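Local structure of transcriptional activator PlcR protein (Bacillus thuringiensis, 3U3W) at residues Ile83-Cys86 and Lys87-Arg90; Leu56-Ile60 and Ile61-Glu65. The protein activates transcription as a quorum-sensing virulence regulator that binds DNA together with the signal peptide PapR, which activates it. One frame throughout, in Å; residues are numbered along the deposited sequence.

Contact 1 (Ile83-Cys86 and Lys87-Arg90); sequences IMLC and KQKR
The guanidinium of R90 lies flat against L85: methyl CD2 sits over the centre of one face, 3.2 Å above the plane, with R90 CZ 3.3 Å from L85 CD2. At its rim R90 NH1 donates to Q88 OE1 at 2.6 Å, 24° out of the guanidinium plane, while NE pairs with E93 in the next helix. The bonds of NH1 and NE, with the methyl over one face, help set the rotation of the group. All this decorates a Schellman motif that ends helix 72-87. K89 takes positive phi, its N bonds to C86 O at 2.9 Å, and R90 N reaches back to L85 O at 3.0 Å before R90 itself becomes the N-cap of helix 91-102. M84 and K87 pack on R228 and N230 of the second subunit, respectively. K89 curls back over the helix end, its chain bent at chi2 (-59°) and chi4 (-75°), and its ammonium reaches beyond the turn to a salt bridge with an acidic side chain of the bound peptide. The same K89 NZ donates to C86 O at 3.2 Å, in the carbonyl plane and on a lone pair, and to K87 O from above the plane.

Contact 2 (Leu56-Ile60 and Ile61-Glu65); sequences LQIPI and IHFYE
P59 O and I60 O start helix 61-65: H62 N bonds to P59 O at 3.0 Å and F63 N to I60 O at 3.1 Å, each bond running back three residues as in a first helical turn. Just upstream, helix 46-56 closes in a Schellman motif at Q57, and an extended I58-P59 link carries the chain from one helix to the next. I58 turns toward the helix. Its CG2, set opposite the backbone N across the CA-CB bond (chi1 -59° puts CG1 beside N), lies 3.6 Å from H62 CB and 3.7 Å from F63 CE2. L56 CD1 adds a looser touch on F63 CZ. The phenyl ring is thereby held between the loop and the helices of the DNA-binding domain, with L6, I10, L49 and A53 also against it. Separately, I60 and Y64 lie side by side, pointing the same way; I60 CG2 is 4.1 Å from Y64 CE2, and I60 O meets the ring edge in its plane, 3.6 Å from Y64 CD2. Y64 OH bonds to Y64 OH of the second subunit, whose I60 and I61 also pack here, while H62 NE2 is hydrogen-bonded to E9 OE2 and its ring meets H189 of that subunit edge-to-face. The chemistry is therefore divided: apolar side chains bind the short helix to its own domain and to the partner subunit, and the polar ends of H62 and Y64 add specific hydrogen bonds.

Contact 2 comes first along the chain, where helix 46-56 of the helix-turn-helix domain gives way to helix 61-65; contact 1 follows at the far end of the next helix, 72-87, within the C-terminal domain of the RNPP family. Their centres are 28 Å apart, and their nearest atoms about 12 Å, so they do not touch. Both meet the second subunit. Contact 2 lies nearer the DNA, about 11 Å at the nearest atoms against about 33 Å for contact 1, which instead touches the bound peptide. Helix 72-87, which follows helix 61-65 after a short connection, leads toward the peptide site, a layout consistent with peptide binding influencing how the dimer holds DNA.

Contact 1 (Ile83-Cys86 and Lys87-Arg90)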
loop_
_atom_site.group_PDB
_atom_site.type_symbol
_atom_site.label_atom_id
_atom_site.label_comp_id
_atom_site.label_asym_id
_atom_site.label_seq_id
_atom_site.Cartn_x
_atom_site.Cartn_y
_atom_site.Cartn_z
ATOM N N ILE A 83 12.037 -9.221 1.596
ATOM C CA ILE A 83 11.227 -8.873 0.440
ATOM C C ILE A 83 11.987 -7.975 -0.535
ATOM O O ILE A 83 11.957 -8.189 -1.741
ATOM C CB ILE A 83 9.873 -8.278 0.857
ATOM C CG1 ILE A 83 8.951 -9.394 1.354
ATOM C CG2 ILE A 83 9.215 -7.528 -0.299
ATOM C CD1 ILE A 83 7.708 -8.879 2.015
ATOM N N MET A 84 12.685 -6.981 -0.005
ATOM C CA MET A 84 13.472 -6.095 -0.845
ATOM C C MET A 84 14.576 -6.878 -1.554
ATOM O O MET A 84 14.737 -6.775 -2.765
ATOM C CB MET A 84 14.065 -4.958 -0.011
ATOM C CG MET A 84 14.985 -4.042 -0.793
ATOM S SD MET A 84 14.238 -3.491 -2.335
ATOM C CE MET A 84 12.826 -2.558 -1.718
ATOM N N LEU A 85 15.333 -7.658 -0.787
ATOM C CA LEU A 85 16.398 -8.496 -1.344
ATOM C C LEU A 85 15.888 -9.458 -2.434
ATOM O O LEU A 85 16.509 -9.601 -3.485
ATOM C CB LEU A 85 17.101 -9.285 -0.229
ATOM C CG LEU A 85 17.977 -8.538 0.795
ATOM C CD1 LEU A 85 18.293 -9.433 1.985
ATOM C CD2 LEU A 85 19.261 -7.996 0.184
ATOM N N CYS A 86 14.763 -10.120 -2.174
ATOM C CA CYS A 86 14.146 -10.990 -3.177
ATOM C C CYS A 86 13.882 -10.222 -4.483
ATOM O O CYS A 86 14.213 -10.685 -5.584
ATOM C CB CYS A 86 12.870 -11.609 -2.611
ATOM S SG CYS A 86 12.096 -12.924 -3.603
ATOM N N LYS A 87 13.323 -9.026 -4.344
ATOM C CA LYS A 87 13.109 -8.119 -5.465
ATOM C C LYS A 87 14.380 -7.864 -6.237
ATOM O O LYS A 87 14.375 -7.812 -7.467
ATOM C CB LYS A 87 12.542 -6.786 -4.972
ATOM C CG LYS A 87 11.067 -6.624 -5.227
ATOM C CD LYS A 87 10.427 -5.748 -4.167
ATOM C CE LYS A 87 9.221 -5.003 -4.712
ATOM N NZ LYS A 87 8.597 -4.138 -3.671
ATOM N N GLN A 88 15.473 -7.687 -5.508
ATOM C CA GLN A 88 16.765 -7.462 -6.127
ATOM C C GLN A 88 17.482 -8.756 -6.587
ATOM O O GLN A 88 18.567 -8.689 -7.163
ATOM C CB GLN A 88 17.638 -6.636 -5.186
ATOM C CG GLN A 88 16.854 -5.531 -4.484
ATOM C CD GLN A 88 17.732 -4.614 -3.626
ATOM O OE1 GLN A 88 18.753 -5.034 -3.091
ATOM N NE2 GLN A 88 17.328 -3.354 -3.501
ATOM N N LYS A 89 16.865 -9.918 -6.362
ATOM C CA LYS A 89 17.471 -11.210 -6.753
ATOM C C LYS A 89 18.762 -11.509 -5.974
ATOM O O LYS A 89 19.655 -12.193 -6.459
ATOM C CB LYS A 89 17.743 -11.287 -8.265
ATOM C CG LYS A 89 16.534 -10.994 -9.145
ATOM C CD LYS A 89 15.396 -11.966 -8.857
ATOM C CE LYS A 89 14.081 -11.487 -9.461
ATOM N NZ LYS A 89 13.499 -10.361 -8.691
ATOM N N ARG A 90 18.854 -10.988 -4.761
ATOM C CA ARG A 90 20.006 -11.261 -3.922
ATOM C C ARG A 90 19.788 -12.525 -3.079
ATOM O O ARG A 90 19.582 -12.483 -1.864
ATOM C CB ARG A 90 20.350 -10.013 -3.108
ATOM C CG ARG A 90 20.879 -8.899 -4.024
ATOM C CD ARG A 90 20.805 -7.495 -3.418
ATOM N NE ARG A 90 21.542 -7.408 -2.167
ATOM C CZ ARG A 90 21.598 -6.326 -1.391
ATOM N NH1 ARG A 90 20.950 -5.214 -1.741
ATOM N NH2 ARG A 90 22.304 -6.353 -0.256
#

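Contact 2 (Leu56-Ile60 and Ile61-Glu65)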
loop_
_atom_site.group_PDB
_atom_site.type_symbol
_atom_site.label_atom_id
_atom_site.label_comp_id
_atom_site.label_asym_id
_atom_site.label_seq_id
_atom_site.Cartn_x
_atom_site.Cartn_y
_atom_site.Cartn_z
ATOM N N LEU A 56 -5.212 6.962 20.091
ATOM C CA LEU A 56 -3.759 6.815 20.086
ATOM C C LEU A 56 -3.192 6.859 18.665
ATOM O O LEU A 56 -1.977 6.864 18.475
ATOM C CB LEU A 56 -3.342 5.516 20.772
ATOM C CG LEU A 56 -3.714 5.288 22.238
ATOM C CD1 LEU A 56 -3.368 3.866 22.654
ATOM C CD2 LEU A 56 -3.020 6.279 23.134
ATOM N N GLN A 57 -4.077 6.903 17.673
ATOM C CA GLN A 57 -3.671 6.933 16.267
ATOM C C GLN A 57 -2.830 5.715 15.915
ATOM O O GLN A 57 -1.709 5.832 15.444
ATOM C CB GLN A 57 -2.922 8.227 15.928
ATOM C CG GLN A 57 -3.768 9.500 16.122
ATOM C CD GLN A 57 -3.009 10.794 15.802
ATOM O OE1 GLN A 57 -2.443 11.433 16.693
ATOM N NE2 GLN A 57 -3.004 11.183 14.528
ATOM N N ILE A 58 -3.385 4.538 16.160
ATOM C CA ILE A 58 -2.693 3.293 15.864
ATOM C C ILE A 58 -3.604 2.402 15.032
ATOM O O ILE A 58 -4.742 2.145 15.432
ATOM C CB ILE A 58 -2.313 2.556 17.159
ATOM C CG1 ILE A 58 -1.408 3.434 18.038
ATOM C CG2 ILE A 58 -1.704 1.187 16.839
ATOM C CD1 ILE A 58 0.050 3.544 17.570
ATOM N N PRO A 59 -3.122 1.949 13.861
ATOM C CA PRO A 59 -3.869 0.966 13.069
ATOM C C PRO A 59 -4.238 -0.203 13.966
ATOM O O PRO A 59 -3.400 -0.726 14.708
ATOM C CB PRO A 59 -2.859 0.521 12.007
ATOM C CG PRO A 59 -1.932 1.667 11.878
ATOM C CD PRO A 59 -1.830 2.288 13.245
ATOM N N ILE A 60 -5.497 -0.598 13.913
ATOM C CA ILE A 60 -6.012 -1.579 14.855
ATOM C C ILE A 60 -5.306 -2.932 14.729
ATOM O O ILE A 60 -5.194 -3.665 15.708
ATOM C CB ILE A 60 -7.543 -1.722 14.729
ATOM C CG1 ILE A 60 -8.219 -0.361 14.968
ATOM C CG2 ILE A 60 -8.070 -2.732 15.719
ATOM C CD1 ILE A 60 -7.985 0.701 13.868
ATOM N N ILE A 61 -4.816 -3.253 13.533
ATOM C CA ILE A 61 -4.166 -4.550 13.310
ATOM C C ILE A 61 -2.917 -4.667 14.188
ATOM O O ILE A 61 -2.469 -5.765 14.520
ATOM C CB ILE A 61 -3.828 -4.792 11.794
ATOM C CG1 ILE A 61 -3.239 -6.191 11.563
ATOM C CG2 ILE A 61 -2.885 -3.717 11.248
ATOM C CD1 ILE A 61 -4.170 -7.334 11.896
ATOM N N HIS A 62 -2.377 -3.519 14.585
ATOM C CA HIS A 62 -1.205 -3.499 15.441
ATOM C C HIS A 62 -1.453 -4.207 16.765
ATOM O O HIS A 62 -0.605 -4.942 17.254
ATOM C CB HIS A 62 -0.741 -2.072 15.706
ATOM C CG HIS A 62 0.472 -1.996 16.577
ATOM N ND1 HIS A 62 1.648 -2.647 16.272
ATOM C CD2 HIS A 62 0.688 -1.363 17.754
ATOM C CE1 HIS A 62 2.540 -2.410 17.215
ATOM N NE2 HIS A 62 1.986 -1.629 18.124
ATOM N N PHE A 63 -2.613 -3.980 17.358
ATOM C CA PHE A 63 -2.880 -4.591 18.647
ATOM C C PHE A 63 -3.109 -6.087 18.506
ATOM O O PHE A 63 -2.808 -6.868 19.412
ATOM C CB PHE A 63 -4.038 -3.888 19.339
ATOM C CG PHE A 63 -3.767 -2.446 19.599
ATOM C CD1 PHE A 63 -2.767 -2.073 20.476
ATOM C CD2 PHE A 63 -4.482 -1.462 18.947
ATOM C CE1 PHE A 63 -2.500 -0.745 20.709
ATOM C CE2 PHE A 63 -4.217 -0.131 19.176
ATOM C CZ PHE A 63 -3.229 0.227 20.054
ATOM N N TYR A 64 -3.612 -6.498 17.354
ATOM C CA TYR A 64 -3.722 -7.919 17.098
ATOM C C TYR A 64 -2.352 -8.552 16.846
ATOM O O TYR A 64 -2.067 -9.632 17.361
ATOM C CB TYR A 64 -4.697 -8.187 15.959
ATOM C CG TYR A 64 -6.132 -8.037 16.398
ATOM C CD1 TYR A 64 -6.851 -9.130 16.873
ATOM C CD2 TYR A 64 -6.763 -6.799 16.365
ATOM C CE1 TYR A 64 -8.165 -8.998 17.290
ATOM C CE2 TYR A 64 -8.077 -6.660 16.777
ATOM C CZ TYR A 64 -8.770 -7.762 17.238
ATOM O OH TYR A 64 -10.070 -7.624 17.646
ATOM N N GLU A 65 -1.499 -7.875 16.081
ATOM C CA GLU A 65 -0.163 -8.390 15.804
ATOM C C GLU A 65 0.597 -8.737 17.081
ATOM O O GLU A 65 1.131 -9.841 17.218
ATOM C CB GLU A 65 0.645 -7.391 14.973
ATOM C CG GLU A 65 0.223 -7.328 13.522
ATOM C CD GLU A 65 0.898 -6.198 12.763
ATOM O OE1 GLU A 65 1.346 -5.225 13.413
ATOM O OE2 GLU A 65 0.986 -6.284 11.516
#